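Heterodimeric restriction endonuclease R.BspD6I small subunit (Bacillus sp., PDB 2P14) probably serves as the DNA-cleaving catalytic subunit of a heterodimeric type IIS restriction endonuclease, working in complex with a site-specific nicking partner. Local coordinates at residues Trp23-Val28 and Ile72-Thr77; Arg27-Leu32 and Val63-Phe68; Val135-Lys140 and Thr179-Asn184. All coordinates share one frame; numbering follows the deposited sequence. Where two conformers were deposited one is given.

Contact 1. Residues Trp23-Val28 and Ile72-Thr77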
loop_
_atom_site.group_PDB
_atom_site.type_symbol
_atom_site.label_atom_id
_atom_site.label_comp_id
_atom_site.label_asym_id
_atom_site.label_seq_id
_atom_site.Cartn_x
_atom_site.Cartn_y
_atom_site.Cartn_z
ATOM N N TRP A 23 -11.228 -0.675 -0.492
ATOM C CA TRP A 23 -11.917 -0.076 -1.625
ATOM C C TRP A 23 -11.503 1.369 -1.889
ATOM O O TRP A 23 -11.269 1.757 -3.052
ATOM C CB TRP A 23 -13.427 -0.154 -1.389
ATOM C CG TRP A 23 -14.268 0.591 -2.396
ATOM C CD1 TRP A 23 -14.542 0.218 -3.680
ATOM C CD2 TRP A 23 -14.941 1.848 -2.192
ATOM N NE1 TRP A 23 -15.372 1.148 -4.282
ATOM C CE2 TRP A 23 -15.631 2.157 -3.397
ATOM C CE3 TRP A 23 -15.069 2.716 -1.093
ATOM C CZ2 TRP A 23 -16.420 3.313 -3.536
ATOM C CZ3 TRP A 23 -15.825 3.865 -1.235
ATOM C CH2 TRP A 23 -16.499 4.156 -2.451
ATOM N N ASN A 24 -11.342 2.150 -0.824
ATOM C CA ASN A 24 -11.013 3.544 -1.007
ATOM C C ASN A 24 -9.599 3.683 -1.582
ATOM O O ASN A 24 -9.329 4.581 -2.419
ATOM C CB ASN A 24 -11.119 4.322 0.287
ATOM C CG ASN A 24 -11.318 5.795 0.022
ATOM O OD1 ASN A 24 -12.167 6.167 -0.808
ATOM N ND2 ASN A 24 -10.541 6.642 0.690
ATOM N N THR A 25 -8.734 2.774 -1.163
ATOM C CA THR A 25 -7.364 2.767 -1.656
ATOM C C THR A 25 -7.342 2.397 -3.167
ATOM O O THR A 25 -6.636 3.000 -3.980
ATOM C CB THR A 25 -6.514 1.835 -0.796
ATOM O OG1 THR A 25 -6.592 2.249 0.572
ATOM C CG2 THR A 25 -5.052 1.894 -1.275
ATOM N N TYR A 26 -8.107 1.385 -3.554
ATOM C CA TYR A 26 -8.333 1.082 -4.965
ATOM C C TYR A 26 -8.837 2.317 -5.745
ATOM O O TYR A 26 -8.354 2.576 -6.855
ATOM C CB TYR A 26 -9.339 -0.074 -5.023
ATOM C CG TYR A 26 -10.102 -0.213 -6.320
ATOM C CD1 TYR A 26 -9.545 -0.841 -7.435
ATOM C CD2 TYR A 26 -11.401 0.287 -6.413
ATOM C CE1 TYR A 26 -10.274 -0.974 -8.628
ATOM C CE2 TYR A 26 -12.129 0.154 -7.587
ATOM C CZ TYR A 26 -11.563 -0.449 -8.682
ATOM O OH TYR A 26 -12.341 -0.569 -9.821
ATOM N N ARG A 27 -9.783 3.067 -5.183
ATOM C CA ARG A 27 -10.254 4.294 -5.861
ATOM C C ARG A 27 -9.106 5.269 -6.146
ATOM O O ARG A 27 -9.097 5.900 -7.195
ATOM C CB ARG A 27 -11.344 5.006 -5.049
ATOM C CG ARG A 27 -12.644 4.193 -4.909
ATOM C CD ARG A 27 -13.825 5.131 -4.764
ATOM N NE ARG A 27 -13.757 5.862 -3.512
ATOM C CZ ARG A 27 -14.475 6.952 -3.225
ATOM N NH1 ARG A 27 -15.337 7.479 -4.110
ATOM N NH2 ARG A 27 -14.337 7.523 -2.056
ATOM N N VAL A 28 -8.152 5.389 -5.223
ATOM C CA VAL A 28 -6.990 6.276 -5.454
ATOM C C VAL A 28 -6.205 5.827 -6.684
ATOM O O VAL A 28 -5.917 6.629 -7.603
ATOM C CB VAL A 28 -6.055 6.309 -4.227
ATOM C CG1 VAL A 28 -4.759 7.098 -4.578
ATOM C CG2 VAL A 28 -6.729 6.946 -3.070
ATOM N N ILE A 72 -0.768 -3.826 -3.243
ATOM C CA ILE A 72 -1.191 -2.929 -2.193
ATOM C C ILE A 72 -1.967 -3.738 -1.150
ATOM O O ILE A 72 -2.933 -4.467 -1.481
ATOM C CB ILE A 72 -2.025 -1.766 -2.731
ATOM C CG1 ILE A 72 -1.218 -0.967 -3.785
ATOM C CG2 ILE A 72 -2.383 -0.843 -1.590
ATOM C CD1 ILE A 72 -1.910 -0.878 -5.086
ATOM N N GLU A 73 -1.488 -3.663 0.088
ATOM C CA GLU A 73 -2.046 -4.409 1.223
ATOM C C GLU A 73 -2.559 -3.373 2.216
ATOM O O GLU A 73 -1.803 -2.525 2.621
ATOM C CB GLU A 73 -0.988 -5.302 1.868
ATOM C CG GLU A 73 -0.288 -6.222 0.866
ATOM C CD GLU A 73 -1.066 -7.444 0.479
ATOM O OE1 GLU A 73 -2.317 -7.540 0.653
ATOM O OE2 GLU A 73 -0.411 -8.340 -0.050
ATOM N N CYS A 74 -3.833 -3.457 2.598
ATOM C CA CYS A 74 -4.469 -2.455 3.432
ATOM C C CYS A 74 -4.870 -3.117 4.748
ATOM O O CYS A 74 -5.452 -4.210 4.745
ATOM C CB CYS A 74 -5.757 -1.966 2.754
ATOM S SG CYS A 74 -5.370 -1.095 1.195
ATOM N N SER A 75 -4.563 -2.460 5.861
ATOM C CA SER A 75 -5.020 -2.978 7.150
ATOM C C SER A 75 -5.286 -1.865 8.148
ATOM O O SER A 75 -4.470 -0.964 8.302
ATOM C CB SER A 75 -3.971 -3.905 7.762
ATOM O OG SER A 75 -4.513 -4.475 8.955
ATOM N N LEU A 76 -6.414 -1.979 8.848
ATOM C CA LEU A 76 -6.757 -1.075 9.935
ATOM C C LEU A 76 -6.219 -1.562 11.292
ATOM O O LEU A 76 -6.348 -0.864 12.318
ATOM C CB LEU A 76 -8.270 -0.870 10.009
ATOM C CG LEU A 76 -8.889 -0.129 8.823
ATOM C CD1 LEU A 76 -10.422 -0.122 8.919
ATOM C CD2 LEU A 76 -8.352 1.295 8.716
ATOM N N THR A 77 -5.574 -2.728 11.273
ATOM C CA THR A 77 -4.974 -3.302 12.494
ATOM C C THR A 77 -3.744 -2.523 12.933
ATOM O O THR A 77 -2.879 -2.170 12.102
ATOM C CB THR A 77 -4.613 -4.769 12.244
ATOM O OG1 THR A 77 -5.797 -5.443 11.823
ATOM C CG2 THR A 77 -4.091 -5.465 13.513
#

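Contact 2. Residues Arg27-Leu32 and Val63-Phe68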
loop_
_atom_site.group_PDB
_atom_site.type_symbol
_atom_site.label_atom_id
_atom_site.label_comp_id
_atom_site.label_asym_id
_atom_site.label_seq_id
_atom_site.Cartn_x
_atom_site.Cartn_y
_atom_site.Cartn_z
ATOM N N ARG A 27 -9.783 3.067 -5.183
ATOM C CA ARG A 27 -10.254 4.294 -5.861
ATOM C C ARG A 27 -9.106 5.269 -6.146
ATOM O O ARG A 27 -9.097 5.900 -7.195
ATOM C CB ARG A 27 -11.344 5.006 -5.049
ATOM C CG ARG A 27 -12.644 4.193 -4.909
ATOM C CD ARG A 27 -13.825 5.131 -4.764
ATOM N NE ARG A 27 -13.757 5.862 -3.512
ATOM C CZ ARG A 27 -14.475 6.952 -3.225
ATOM N NH1 ARG A 27 -15.337 7.479 -4.110
ATOM N NH2 ARG A 27 -14.337 7.523 -2.056
ATOM N N VAL A 28 -8.152 5.389 -5.223
ATOM C CA VAL A 28 -6.990 6.276 -5.454
ATOM C C VAL A 28 -6.205 5.827 -6.684
ATOM O O VAL A 28 -5.917 6.629 -7.603
ATOM C CB VAL A 28 -6.055 6.309 -4.227
ATOM C CG1 VAL A 28 -4.759 7.098 -4.578
ATOM C CG2 VAL A 28 -6.729 6.946 -3.070
ATOM N N PHE A 29 -5.850 4.542 -6.716
ATOM C CA PHE A 29 -5.068 4.006 -7.839
ATOM C C PHE A 29 -5.826 3.984 -9.173
ATOM O O PHE A 29 -5.269 4.270 -10.235
ATOM C CB PHE A 29 -4.483 2.641 -7.502
ATOM C CG PHE A 29 -3.300 2.736 -6.617
ATOM C CD1 PHE A 29 -2.020 2.948 -7.170
ATOM C CD2 PHE A 29 -3.440 2.661 -5.237
ATOM C CE1 PHE A 29 -0.906 3.077 -6.347
ATOM C CE2 PHE A 29 -2.323 2.788 -4.414
ATOM C CZ PHE A 29 -1.056 2.984 -4.981
ATOM N N LYS A 30 -7.123 3.736 -9.107
ATOM C CA LYS A 30 -7.935 3.821 -10.325
ATOM C C LYS A 30 -7.917 5.260 -10.865
ATOM O O LYS A 30 -7.754 5.498 -12.070
ATOM C CB LYS A 30 -9.371 3.370 -10.020
ATOM C CG LYS A 30 -10.303 3.349 -11.271
ATOM C CD LYS A 30 -11.686 2.843 -10.913
ATOM C CE LYS A 30 -12.613 2.923 -12.119
ATOM N NZ LYS A 30 -12.183 1.909 -13.120
ATOM N N LYS A 31 -8.062 6.233 -9.968
ATOM C CA LYS A 31 -8.096 7.638 -10.400
ATOM C C LYS A 31 -6.725 8.133 -10.886
ATOM O O LYS A 31 -6.649 8.962 -11.809
ATOM C CB LYS A 31 -8.623 8.550 -9.309
ATOM C CG LYS A 31 -8.987 9.895 -9.889
ATOM C CD LYS A 31 -9.999 10.612 -9.113
ATOM C CE LYS A 31 -10.369 11.912 -9.798
ATOM N NZ LYS A 31 -11.538 12.484 -9.140
ATOM N N LEU A 32 -5.650 7.650 -10.280
ATOM C CA LEU A 32 -4.318 8.057 -10.762
ATOM C C LEU A 32 -4.114 7.617 -12.197
ATOM O O LEU A 32 -3.446 8.313 -12.992
ATOM C CB LEU A 32 -3.230 7.473 -9.865
ATOM C CG LEU A 32 -3.039 8.120 -8.495
ATOM C CD1 LEU A 32 -2.076 7.306 -7.669
ATOM C CD2 LEU A 32 -2.586 9.578 -8.600
ATOM N N VAL A 63 -1.666 -3.424 -8.847
ATOM C CA VAL A 63 -1.628 -2.508 -9.999
ATOM C C VAL A 63 -0.365 -2.835 -10.823
ATOM O O VAL A 63 0.758 -2.870 -10.287
ATOM C CB VAL A 63 -1.684 -1.014 -9.578
ATOM C CG1 VAL A 63 -0.470 -0.626 -8.803
ATOM C CG2 VAL A 63 -1.864 -0.084 -10.782
ATOM N N GLU A 64 -0.580 -3.140 -12.107
ATOM C CA GLU A 64 0.541 -3.450 -12.981
ATOM C C GLU A 64 0.775 -2.293 -13.921
ATOM O O GLU A 64 -0.088 -1.931 -14.693
ATOM C CB GLU A 64 0.263 -4.732 -13.767
ATOM C CG GLU A 64 0.184 -5.929 -12.849
ATOM C CD GLU A 64 0.012 -7.253 -13.588
ATOM O OE1 GLU A 64 -0.760 -7.280 -14.594
ATOM O OE2 GLU A 64 0.611 -8.242 -13.135
ATOM N N TYR A 65 1.947 -1.679 -13.821
ATOM C CA TYR A 65 2.324 -0.626 -14.746
ATOM C C TYR A 65 3.264 -1.236 -15.772
ATOM O O TYR A 65 3.644 -2.400 -15.684
ATOM C CB TYR A 65 3.038 0.478 -14.010
ATOM C CG TYR A 65 2.178 1.159 -12.976
ATOM C CD1 TYR A 65 1.116 2.001 -13.368
ATOM C CD2 TYR A 65 2.425 0.976 -11.612
ATOM C CE1 TYR A 65 0.316 2.638 -12.429
ATOM C CE2 TYR A 65 1.633 1.615 -10.650
ATOM C CZ TYR A 65 0.566 2.444 -11.062
ATOM O OH TYR A 65 -0.200 3.075 -10.089
ATOM N N GLU A 66 3.695 -0.420 -16.723
ATOM C CA GLU A 66 4.552 -0.939 -17.765
ATOM C C GLU A 66 5.829 -1.623 -17.261
ATOM O O GLU A 66 6.149 -2.731 -17.701
ATOM C CB GLU A 66 4.908 0.225 -18.684
ATOM C CG GLU A 66 5.618 -0.170 -19.932
ATOM C CD GLU A 66 5.383 0.864 -20.957
ATOM O OE1 GLU A 66 4.233 0.881 -21.489
ATOM O OE2 GLU A 66 6.329 1.669 -21.181
ATOM N N HIS A 67 6.535 -0.977 -16.351
ATOM C CA HIS A 67 7.849 -1.518 -16.001
ATOM C C HIS A 67 7.916 -2.148 -14.619
ATOM O O HIS A 67 8.955 -2.664 -14.215
ATOM C CB HIS A 67 8.914 -0.450 -16.175
ATOM C CG HIS A 67 9.051 0.009 -17.590
ATOM N ND1 HIS A 67 9.546 -0.807 -18.581
ATOM C CD2 HIS A 67 8.708 1.173 -18.189
ATOM C CE1 HIS A 67 9.522 -0.158 -19.733
ATOM N NE2 HIS A 67 9.033 1.050 -19.519
ATOM N N PHE A 68 6.796 -2.116 -13.890
ATOM C CA PHE A 68 6.818 -2.627 -12.517
ATOM C C PHE A 68 5.401 -2.730 -12.026
ATOM O O PHE A 68 4.489 -2.150 -12.640
ATOM C CB PHE A 68 7.614 -1.704 -11.576
ATOM C CG PHE A 68 6.905 -0.412 -11.236
ATOM C CD1 PHE A 68 6.346 -0.204 -9.969
ATOM C CD2 PHE A 68 6.779 0.607 -12.188
ATOM C CE1 PHE A 68 5.680 1.003 -9.651
ATOM C CE2 PHE A 68 6.103 1.808 -11.881
ATOM C CZ PHE A 68 5.554 2.012 -10.626
HETATM O O HOH W 1 -2.563 4.016 -11.011
#

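Contact 3. Residues Val135-Lys140 and Thr179-Asn184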
loop_
_atom_site.group_PDB
_atom_site.type_symbol
_atom_site.label_atom_id
_atom_site.label_comp_id
_atom_site.label_asym_id
_atom_site.label_seq_id
_atom_site.Cartn_x
_atom_site.Cartn_y
_atom_site.Cartn_z
ATOM N N VAL A 135 -1.855 6.244 6.534
ATOM C CA VAL A 135 -2.819 6.946 5.697
ATOM C C VAL A 135 -2.444 8.433 5.481
ATOM O O VAL A 135 -2.543 8.950 4.366
ATOM C CB VAL A 135 -4.242 6.795 6.274
ATOM C CG1 VAL A 135 -5.245 7.624 5.457
ATOM C CG2 VAL A 135 -4.630 5.330 6.255
ATOM N N ASP A 136 -1.967 9.089 6.541
ATOM C CA ASP A 136 -1.597 10.497 6.433
ATOM C C ASP A 136 -0.413 10.692 5.482
ATOM O O ASP A 136 -0.398 11.619 4.683
ATOM C CB ASP A 136 -1.289 11.071 7.821
ATOM C CG ASP A 136 -2.542 11.189 8.709
ATOM O OD1 ASP A 136 -3.662 11.394 8.168
ATOM O OD2 ASP A 136 -2.405 11.096 9.961
ATOM N N GLN A 137 0.535 9.767 5.524
ATOM C CA GLN A 137 1.669 9.805 4.600
ATOM C C GLN A 137 1.230 9.557 3.159
ATOM O O GLN A 137 1.696 10.221 2.236
ATOM C CB GLN A 137 2.715 8.755 5.004
ATOM C CG GLN A 137 3.422 9.109 6.314
ATOM C CD GLN A 137 4.132 7.943 6.932
ATOM O OE1 GLN A 137 4.040 6.795 6.471
ATOM N NE2 GLN A 137 4.866 8.226 8.015
ATOM N N PHE A 138 0.337 8.594 2.967
ATOM C CA PHE A 138 -0.145 8.271 1.636
ATOM C C PHE A 138 -0.927 9.451 1.048
ATOM O O PHE A 138 -0.777 9.764 -0.150
ATOM C CB PHE A 138 -1.020 7.016 1.744
ATOM C CG PHE A 138 -1.558 6.531 0.431
ATOM C CD1 PHE A 138 -0.687 6.220 -0.619
ATOM C CD2 PHE A 138 -2.944 6.362 0.249
ATOM C CE1 PHE A 138 -1.188 5.737 -1.856
ATOM C CE2 PHE A 138 -3.446 5.890 -0.953
ATOM C CZ PHE A 138 -2.586 5.592 -1.998
ATOM N N LYS A 139 -1.753 10.099 1.875
ATOM C CA LYS A 139 -2.484 11.277 1.378
ATOM C C LYS A 139 -1.504 12.352 0.942
ATOM O O LYS A 139 -1.683 12.974 -0.116
ATOM C CB LYS A 139 -3.365 11.887 2.446
ATOM C CG LYS A 139 -4.548 11.099 2.890
ATOM C CD LYS A 139 -5.250 12.027 3.853
ATOM C CE LYS A 139 -6.480 11.445 4.413
ATOM N NZ LYS A 139 -7.165 12.460 5.284
ATOM N N LYS A 140 -0.476 12.592 1.761
ATOM C CA LYS A 140 0.562 13.577 1.410
ATOM C C LYS A 140 1.209 13.222 0.074
ATOM O O LYS A 140 1.311 14.082 -0.802
ATOM C CB LYS A 140 1.620 13.730 2.512
ATOM C CG LYS A 140 1.287 14.762 3.537
ATOM C CD LYS A 140 2.567 15.281 4.194
ATOM C CE LYS A 140 2.412 16.700 4.766
ATOM N NZ LYS A 140 1.976 16.658 6.194
ATOM N N THR A 179 11.281 6.802 10.695
ATOM C CA THR A 179 11.565 8.238 10.817
ATOM C C THR A 179 11.827 8.887 9.463
ATOM O O THR A 179 11.303 9.951 9.164
ATOM C CB THR A 179 12.751 8.485 11.764
ATOM O OG1 THR A 179 12.421 7.934 13.059
ATOM C CG2 THR A 179 13.052 10.003 11.891
ATOM N N PHE A 180 12.569 8.190 8.618
ATOM C CA PHE A 180 12.876 8.739 7.305
ATOM C C PHE A 180 11.614 8.928 6.474
ATOM O O PHE A 180 11.445 9.930 5.773
ATOM C CB PHE A 180 13.862 7.834 6.566
ATOM C CG PHE A 180 14.136 8.277 5.176
ATOM C CD1 PHE A 180 15.105 9.253 4.934
ATOM C CD2 PHE A 180 13.428 7.732 4.087
ATOM C CE1 PHE A 180 15.346 9.697 3.650
ATOM C CE2 PHE A 180 13.685 8.159 2.799
ATOM C CZ PHE A 180 14.649 9.141 2.576
ATOM N N ILE A 181 10.727 7.939 6.521
ATOM C CA ILE A 181 9.496 8.032 5.735
ATOM C C ILE A 181 8.645 9.205 6.183
ATOM O O ILE A 181 8.198 10.031 5.358
ATOM C CB ILE A 181 8.732 6.703 5.812
ATOM C CG1 ILE A 181 9.549 5.602 5.156
ATOM C CG2 ILE A 181 7.372 6.821 5.112
ATOM C CD1 ILE A 181 8.936 4.189 5.298
ATOM N N GLU A 182 8.468 9.302 7.493
ATOM C CA GLU A 182 7.709 10.395 8.071
ATOM C C GLU A 182 8.327 11.723 7.673
ATOM O O GLU A 182 7.612 12.596 7.193
ATOM C CB GLU A 182 7.605 10.238 9.587
ATOM C CG GLU A 182 6.846 11.371 10.267
ATOM C CD GLU A 182 5.355 11.453 9.922
ATOM O OE1 GLU A 182 4.762 10.490 9.384
ATOM O OE2 GLU A 182 4.754 12.515 10.200
ATOM N N TYR A 183 9.647 11.848 7.827
ATOM C CA TYR A 183 10.340 13.115 7.560
ATOM C C TYR A 183 10.154 13.543 6.115
ATOM O O TYR A 183 9.897 14.716 5.833
ATOM C CB TYR A 183 11.817 12.943 7.866
ATOM C CG TYR A 183 12.617 14.235 7.735
ATOM C CD1 TYR A 183 12.653 15.138 8.789
ATOM C CD2 TYR A 183 13.348 14.526 6.592
ATOM C CE1 TYR A 183 13.353 16.315 8.699
ATOM C CE2 TYR A 183 14.061 15.708 6.484
ATOM C CZ TYR A 183 14.065 16.588 7.550
ATOM O OH TYR A 183 14.773 17.765 7.497
ATOM N N ASN A 184 10.317 12.586 5.206
ATOM C CA ASN A 184 10.120 12.857 3.781
ATOM C C ASN A 184 8.674 13.179 3.429
ATOM O O ASN A 184 8.415 14.064 2.596
ATOM C CB ASN A 184 10.662 11.712 2.944
ATOM C CG ASN A 184 12.170 11.707 2.883
ATOM O OD1 ASN A 184 12.848 11.968 3.874
ATOM N ND2 ASN A 184 12.712 11.404 1.704
#

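Contact 1. Residues Trp23-Val28 and Ile72-Thr77
Thr25 packs against Ile72 and Cys74 in a small, buried helix-on-sheet contact, where helix 17-32 lies on strand 69-75, the middle strand of the five-stranded mixed sheet. At the closest point the backbones stand 7.8 Å apart, from Thr25 CA to Cys74 CA, a spacing that short side chains can fill. The two branches of Thr25 divide the work. Its methyl, anti to the backbone N, reaches obliquely across to the branch methyl of Ile72, with CG2 to CG2 at 3.8 Å. Its hydroxyl lies beside the backbone N (chi1 -57°), and Thr25 OG1 comes to 3.6 Å from Cys74 SG in van der Waals packing. That torsion also lets OG1 bond back to the carbonyl of Phe21 one helical turn earlier, while Tyr8 OH provides a further hydrogen bond, so the polar half of the threonine is satisfied within the core. Cysteine suits its place because a compact, polarisable sulfur can lie against both CB and OG1 of Thr25. Elsewhere on the helix, Arg27 NH2 (2.8 Å) and NE hold Asn24 OD1 side-on, with Asn24 OD1 in the guanidinium plane, and Asn24 ND2 bonds to Ile4 O of helix 2-7. The alternation of the strand sends Ile72 and Cys74 toward the helix and Glu73 away from it, where its carboxylate bonds to His93 and to the backbone N of Asp60. A helix covering one face of a mixed sheet in this way is consistent with the alpha/beta core of the PDDEXK nucleases.

Contact 2. Residues Arg27-Leu32 and Val63-Phe68
Phe29, in the last turn of helix 17-32, faces Val63 near the end of strand 61-64 with 7.7 Å between their CA atoms, and the chain beyond Val63 then turns back toward strand 69-75. The turn is closed by a backbone bond from Tyr65 N to Phe68 O (2.8 Å), and Tyr65 enters the contact from it. The CB of Tyr65 does not point straight at the helix, but the long phenol carries its hydroxyl there. The side chains of Tyr65 and Phe29 cross at about a right angle, and the hydroxyl arrives at the rim of the phenylalanine ring, near its plane: Tyr65 OH lies 3.4 Å from Phe29 CD1. An oxygen is well placed there, since the ring hydrogens carry the slight positive charge that the ring faces lack. Val63 completes the apolar part, its CG1 4.2 Å from Phe29 CD1 along an oblique approach. A valine suits this place because it is short enough to fit between the strand and a helix so close by, and its branched CB favours the extended backbone of a strand. The ring of Phe29 also touches Ile72 of the neighbouring strand, while Tyr65 also touches Phe152 and Pro154. One water joins the two segments through their polar atoms: it accepts from Tyr65 OH at 2.7 Å and donates to Phe29 O at 2.8 Å. The same residue of the helix thus meets the tyrosine twice, by its ring directly and by its carbonyl through the water. The phenol proton is committed to that water, so a buried hydroxyl keeps a polar partner while its oxygen lies against a hydrocarbon edge, and the contact is both oily and hydrated.

Contact 3. Residues Val135-Lys140 and Thr179-Asn184
Gln137 and Glu182, their side chains crossing at about a right angle, carry a helix-helix packing contact between helix 135-146, which follows the edge strand 130-134, and the C-terminal helix 174-184 packed beside it. The backbones come within 7.0 Å, from Gln137 CA to Glu182 CA, close enough for the extended glutamine to meet the bent glutamate between the helices. Its amide donates from NE2 to Glu182 OE1 at 2.6 Å, nearly straight (N-H...O 160°) and close to the amide plane. The carboxylate, turned 40° from that plane, receives the bond on the anti lone pair of OE1, the one away from OE2. Glu182 gets there by starting anti to its own backbone N and then bending at chi2, which swings the carboxylate over toward the first helix. At the other end of the amide, Gln137 OE1 accepts from Thr134 N, the residue just before the helix. With one end donating and the other accepting, the rotation of the amide is fixed, and glutamine suits a site that asks for both. Ile181 provides the apolar neighbour, crossing Gln137 at about a right angle, while its side chain also touches Pro132 and Leu133 of the strand. Its branch methyl CG2, anti to the backbone N, rests 3.6 Å from Gln137 OE1.

How the contacts relate
Contacts 1 and 2 are successive steps along one helix, 17-32, as it crosses the neighbouring strands 69-75 and 61-64 of the mixed sheet; their centres are about 13 Å apart, and Ile72 CD1 meets Phe29 CE2 at 3.8 Å. Both are closed before contact 3 opens further along the chain, its centre about 16 Å from that of contact 1 and about 20 Å from that of contact 2. Contact 3 joins helix 135-146, which follows edge strand 130-134 and lies beside helix 17-32, to the C-terminal helix. Phe138 links it to the others, its CZ lying 3.7 Å from Val28 CG1 of helix 17-32. The C-terminal helix is thus coupled, through helix 135-146, to the core of the probable nuclease fold.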